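Local coordinates for protein NADP-dependent glyceraldehyde-3-phosphate dehydrogenase (Bacillus halodurans, PDB 3PRL) that probably oxidises glyceraldehyde 3-phosphate to 3-phosphoglycerate without phosphorylation, using NADP+, as a member of the aldehyde dehydrogenase family, at residues 14-18 against 19-23; 402-405 against 406-410. All coordinates share one frame; numbering follows the deposited sequence.

Contact 1: 14-18 against 19-23; sequences ILRNG and EWVES
Ile14 and Val21 hold the open end of a tight antiparallel beta hairpin, whose two-residue loop, Asn17-Gly18, forms a type I' turn from Arg16 to Glu19. At this end the backbone polar groups satisfy one another twice: Ile14 N donates to Val21 O at 3.0 Å, and Val21 N returns the bond to Ile14 O at 2.8 Å. Ile14 O also receives a CA-H...O contact from Trp20 CA. Arg16 and Glu19 repeat the reciprocal pattern at the turn, but with longer bonds; Glu19 N reaches Arg16 O at 3.1 Å from above the carbonyl plane. Asn17 and Gly18 suit the turn because both adopt positive phi, and at Gly18 a side chain would jam against the preceding carbonyl. Leu15, in the non-hydrogen-bonded pair with Trp20, turns its backbone outward to bond Val214, while Gln213 OE1 accepts from Asn17 N, so the hairpin is tied to strand 212-214. On the Leu15 face, Leu15 CB sits 3.9 Å from the centroid of the six-membered ring of Trp20, a CH-pi contact over the face, and both side chains pack on helix 192-204. On the other face, a bend about the CG-CD bond of Arg16 (chi3 59°) lays its guanidinium over Val21. Arg16 NH2 is buried here with no polar partner in the model; Val21 CG2 lies 3.6 Å from Arg16 NH1, over one face of the guanidinium.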
loop_
_atom_site.group_PDB
_atom_site.type_symbol
_atom_site.label_atom_id
_atom_site.label_comp_id
_atom_site.label_asym_id
_atom_site.label_seq_id
_atom_site.Cartn_x
_atom_site.Cartn_y
_atom_site.Cartn_z
ATOM N N ILE D 14 9.855 -30.339 27.917
ATOM C CA ILE D 14 9.958 -29.611 26.653
ATOM C C ILE D 14 9.113 -30.274 25.585
ATOM O O ILE D 14 8.849 -31.473 25.657
ATOM C CB ILE D 14 11.439 -29.462 26.147
ATOM C CG1 ILE D 14 12.103 -30.821 25.854
ATOM C CG2 ILE D 14 12.270 -28.640 27.134
ATOM C CD1 ILE D 14 12.116 -31.206 24.373
ATOM N N LEU D 15 8.699 -29.476 24.601
ATOM C CA LEU D 15 7.925 -29.952 23.472
ATOM C C LEU D 15 8.813 -30.254 22.280
ATOM O O LEU D 15 9.540 -29.383 21.791
ATOM C CB LEU D 15 6.889 -28.900 23.058
ATOM C CG LEU D 15 5.938 -29.231 21.901
ATOM C CD1 LEU D 15 4.970 -30.363 22.251
ATOM C CD2 LEU D 15 5.166 -27.983 21.525
ATOM N N ARG D 16 8.735 -31.497 21.831
ATOM C CA ARG D 16 9.271 -31.920 20.551
ATOM C C ARG D 16 8.222 -32.782 19.837
ATOM O O ARG D 16 7.667 -33.705 20.435
ATOM C CB ARG D 16 10.561 -32.715 20.736
ATOM C CG ARG D 16 11.226 -33.082 19.411
ATOM C CD ARG D 16 12.486 -33.926 19.574
ATOM N NE ARG D 16 12.206 -35.176 20.279
ATOM C CZ ARG D 16 12.627 -35.457 21.504
ATOM N NH1 ARG D 16 12.304 -36.622 22.057
ATOM N NH2 ARG D 16 13.372 -34.584 22.174
ATOM N N ASN D 17 7.942 -32.458 18.574
ATOM C CA ASN D 17 7.059 -33.257 17.706
ATOM C C ASN D 17 5.674 -33.606 18.286
ATOM O O ASN D 17 5.144 -34.693 18.053
ATOM C CB ASN D 17 7.792 -34.524 17.232
ATOM C CG ASN D 17 9.061 -34.209 16.446
ATOM O OD1 ASN D 17 9.188 -33.141 15.847
ATOM N ND2 ASN D 17 9.999 -35.148 16.434
ATOM N N GLY D 18 5.100 -32.676 19.046
ATOM C CA GLY D 18 3.754 -32.852 19.602
ATOM C C GLY D 18 3.708 -33.451 20.995
ATOM O O GLY D 18 2.737 -33.244 21.734
ATOM N N GLU D 19 4.755 -34.189 21.359
ATOM C CA GLU D 19 4.834 -34.812 22.684
ATOM C C GLU D 19 5.718 -34.056 23.666
ATOM O O GLU D 19 6.867 -33.719 23.360
ATOM C CB GLU D 19 5.246 -36.297 22.617
ATOM C CG GLU D 19 5.946 -36.760 21.336
ATOM C CD GLU D 19 6.092 -38.280 21.277
ATOM O OE1 GLU D 19 7.029 -38.820 21.914
ATOM O OE2 GLU D 19 5.273 -38.936 20.594
ATOM N N TRP D 20 5.161 -33.791 24.845
ATOM C CA TRP D 20 5.910 -33.203 25.945
ATOM C C TRP D 20 6.850 -34.252 26.514
ATOM O O TRP D 20 6.415 -35.199 27.186
ATOM C CB TRP D 20 4.956 -32.666 27.011
ATOM C CG TRP D 20 4.190 -31.480 26.508
ATOM C CD1 TRP D 20 2.935 -31.477 25.965
ATOM C CD2 TRP D 20 4.652 -30.125 26.457
ATOM N NE1 TRP D 20 2.581 -30.200 25.600
ATOM C CE2 TRP D 20 3.617 -29.353 25.889
ATOM C CE3 TRP D 20 5.835 -29.487 26.854
ATOM C CZ2 TRP D 20 3.730 -27.973 25.702
ATOM C CZ3 TRP D 20 5.942 -28.110 26.666
ATOM C CH2 TRP D 20 4.893 -27.373 26.097
ATOM N N VAL D 21 8.137 -34.087 26.219
ATOM C CA VAL D 21 9.149 -35.085 26.559
ATOM C C VAL D 21 10.210 -34.514 27.489
ATOM O O VAL D 21 10.196 -33.328 27.811
ATOM C CB VAL D 21 9.822 -35.717 25.285
ATOM C CG1 VAL D 21 8.800 -36.468 24.439
ATOM C CG2 VAL D 21 10.540 -34.662 24.442
ATOM N N GLU D 22 11.126 -35.377 27.910
ATOM C CA GLU D 22 12.228 -34.990 28.765
ATOM C C GLU D 22 13.538 -35.340 28.074
ATOM O O GLU D 22 13.554 -36.105 27.102
ATOM C CB GLU D 22 12.127 -35.718 30.116
ATOM C CG GLU D 22 12.608 -34.895 31.296
ATOM C CD GLU D 22 13.126 -35.743 32.447
ATOM O OE1 GLU D 22 12.529 -36.805 32.744
ATOM O OE2 GLU D 22 14.138 -35.337 33.061
ATOM N N SER D 23 14.633 -34.766 28.566
ATOM C CA SER D 23 15.971 -35.145 28.122
ATOM C C SER D 23 16.167 -36.647 28.346
ATOM O O SER D 23 15.870 -37.166 29.428
ATOM C CB SER D 23 17.026 -34.361 28.907
ATOM O OG SER D 23 18.122 -34.006 28.082
#

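Contact 2: 402-405 against 406-410; sequences EAIS and LSNQS
Glu402 and Leu406, one helical turn apart, lie side by side and point the same way, with Glu402 CG 4.0 Å from Leu406 CD1. The methylene part of the glutamate thus supplies an apolar flank to the leucine. Ile404 and Asn408 form a similar pair on another side of helix 400-409: CG2, set anti to the backbone N of Ile404, meets Asn408 ND2 at 3.8 Å. Beneath these side chains run the i to i+4 bonds of an alpha helix. Leu406 N reaches Glu402 O almost straight, at 173°, whereas the bond from Gln409 N to Ser405 O is weak. Ala403 and Ser407, both small and buried, face the neighbouring sheet and touch Phe300 of strand 296-302, where their size is consistent with close approach. Farther out, the polar ends are positioned by backbone groups: Glu402 OE1 accepts from Lys398 N just before the helix, and the Asn408 amide uses both halves, ND2 giving to His432 O and OD1 accepting from Glu434 N. An asparagine suits this place because one short side chain can serve a carbonyl and an N-H together, which fixes the flip of its amide and joins the helix to the segment after helix 423-431.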
loop_
_atom_site.group_PDB
_atom_site.type_symbol
_atom_site.label_atom_id
_atom_site.label_comp_id
_atom_site.label_asym_id
_atom_site.label_seq_id
_atom_site.Cartn_x
_atom_site.Cartn_y
_atom_site.Cartn_z
ATOM N N GLU D 402 24.361 20.477 22.598
ATOM C CA GLU D 402 25.197 19.636 23.449
ATOM C C GLU D 402 24.481 18.340 23.792
ATOM O O GLU D 402 25.121 17.296 23.900
ATOM C CB GLU D 402 25.605 20.350 24.742
ATOM C CG GLU D 402 26.563 19.526 25.643
ATOM C CD GLU D 402 26.971 20.243 26.933
ATOM O OE1 GLU D 402 26.342 21.265 27.273
ATOM O OE2 GLU D 402 27.924 19.778 27.606
ATOM N N ALA D 403 23.162 18.421 23.975
ATOM C CA ALA D 403 22.346 17.239 24.253
ATOM C C ALA D 403 22.370 16.255 23.083
ATOM O O ALA D 403 22.504 15.049 23.290
ATOM C CB ALA D 403 20.904 17.639 24.589
ATOM N N ILE D 404 22.247 16.788 21.865
ATOM C CA ILE D 404 22.296 16.010 20.616
ATOM C C ILE D 404 23.619 15.267 20.491
ATOM O O ILE D 404 23.643 14.067 20.236
ATOM C CB ILE D 404 22.091 16.924 19.378
ATOM C CG1 ILE D 404 20.642 17.419 19.305
ATOM C CG2 ILE D 404 22.517 16.215 18.070
ATOM C CD1 ILE D 404 20.348 18.384 18.147
ATOM N N SER D 405 24.711 16.001 20.687
ATOM C CA SER D 405 26.072 15.473 20.577
ATOM C C SER D 405 26.384 14.334 21.556
ATOM O O SER D 405 26.834 13.250 21.152
ATOM C CB SER D 405 27.073 16.617 20.754
ATOM O OG SER D 405 28.403 16.146 20.752
ATOM N N LEU D 406 26.159 14.588 22.840
ATOM C CA LEU D 406 26.386 13.593 23.885
ATOM C C LEU D 406 25.464 12.389 23.737
ATOM O O LEU D 406 25.823 11.262 24.097
ATOM C CB LEU D 406 26.195 14.232 25.259
ATOM C CG LEU D 406 27.365 15.043 25.833
ATOM C CD1 LEU D 406 26.927 15.852 27.054
ATOM C CD2 LEU D 406 28.514 14.114 26.182
ATOM N N SER D 407 24.269 12.646 23.216
ATOM C CA SER D 407 23.306 11.618 22.891
ATOM C C SER D 407 23.895 10.695 21.828
ATOM O O SER D 407 23.921 9.473 21.995
ATOM C CB SER D 407 22.005 12.271 22.399
ATOM O OG SER D 407 21.190 11.356 21.702
ATOM N N ASN D 408 24.409 11.294 20.756
ATOM C CA ASN D 408 24.913 10.524 19.622
ATOM C C ASN D 408 26.232 9.812 19.855
ATOM O O ASN D 408 26.562 8.873 19.118
ATOM C CB ASN D 408 24.983 11.395 18.371
ATOM C CG ASN D 408 23.616 11.731 17.848
ATOM O OD1 ASN D 408 22.629 11.087 18.219
ATOM N ND2 ASN D 408 23.534 12.744 17.005
ATOM N N GLN D 409 26.959 10.243 20.891
ATOM C CA GLN D 409 28.251 9.632 21.233
ATOM C C GLN D 409 28.157 8.203 21.745
ATOM O O GLN D 409 29.110 7.441 21.588
ATOM C CB GLN D 409 29.029 10.491 22.230
ATOM C CG GLN D 409 30.029 11.416 21.582
ATOM C CD GLN D 409 30.507 12.544 22.501
ATOM O OE1 GLN D 409 30.667 13.678 22.057
ATOM N NE2 GLN D 409 30.727 12.237 23.774
ATOM N N SER D 410 27.024 7.851 22.366
ATOM C CA SER D 410 26.772 6.482 22.841
ATOM C C SER D 410 26.828 5.483 21.680
ATOM O O SER D 410 26.423 5.819 20.567
ATOM C CB SER D 410 25.391 6.420 23.516
ATOM O OG SER D 410 24.924 5.087 23.632
#

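How the contacts relate
Contact 1 comes first along the chain, in the N-terminal hairpin of strands 10-16 and 19-21; contact 2 follows nearly 400 residues later in helix 400-409. Their centres are 49 Å apart, on opposite sides of the chain's centre, and their nearest atoms are about 36 Å apart. They share no helix, strand or sheet. The hairpin belongs to a four-stranded sheet and borders helix 192-204 and strand 212-214, in the cofactor-binding half of the aldehyde dehydrogenase fold; Ile14 is about 8 Å, between side chains, from Lys186, an NADP+-binding residue. Residues 402-410 instead cover the sheet containing strands 264-268 and 296-302, the catalytic domain of this family, away from annotated sites.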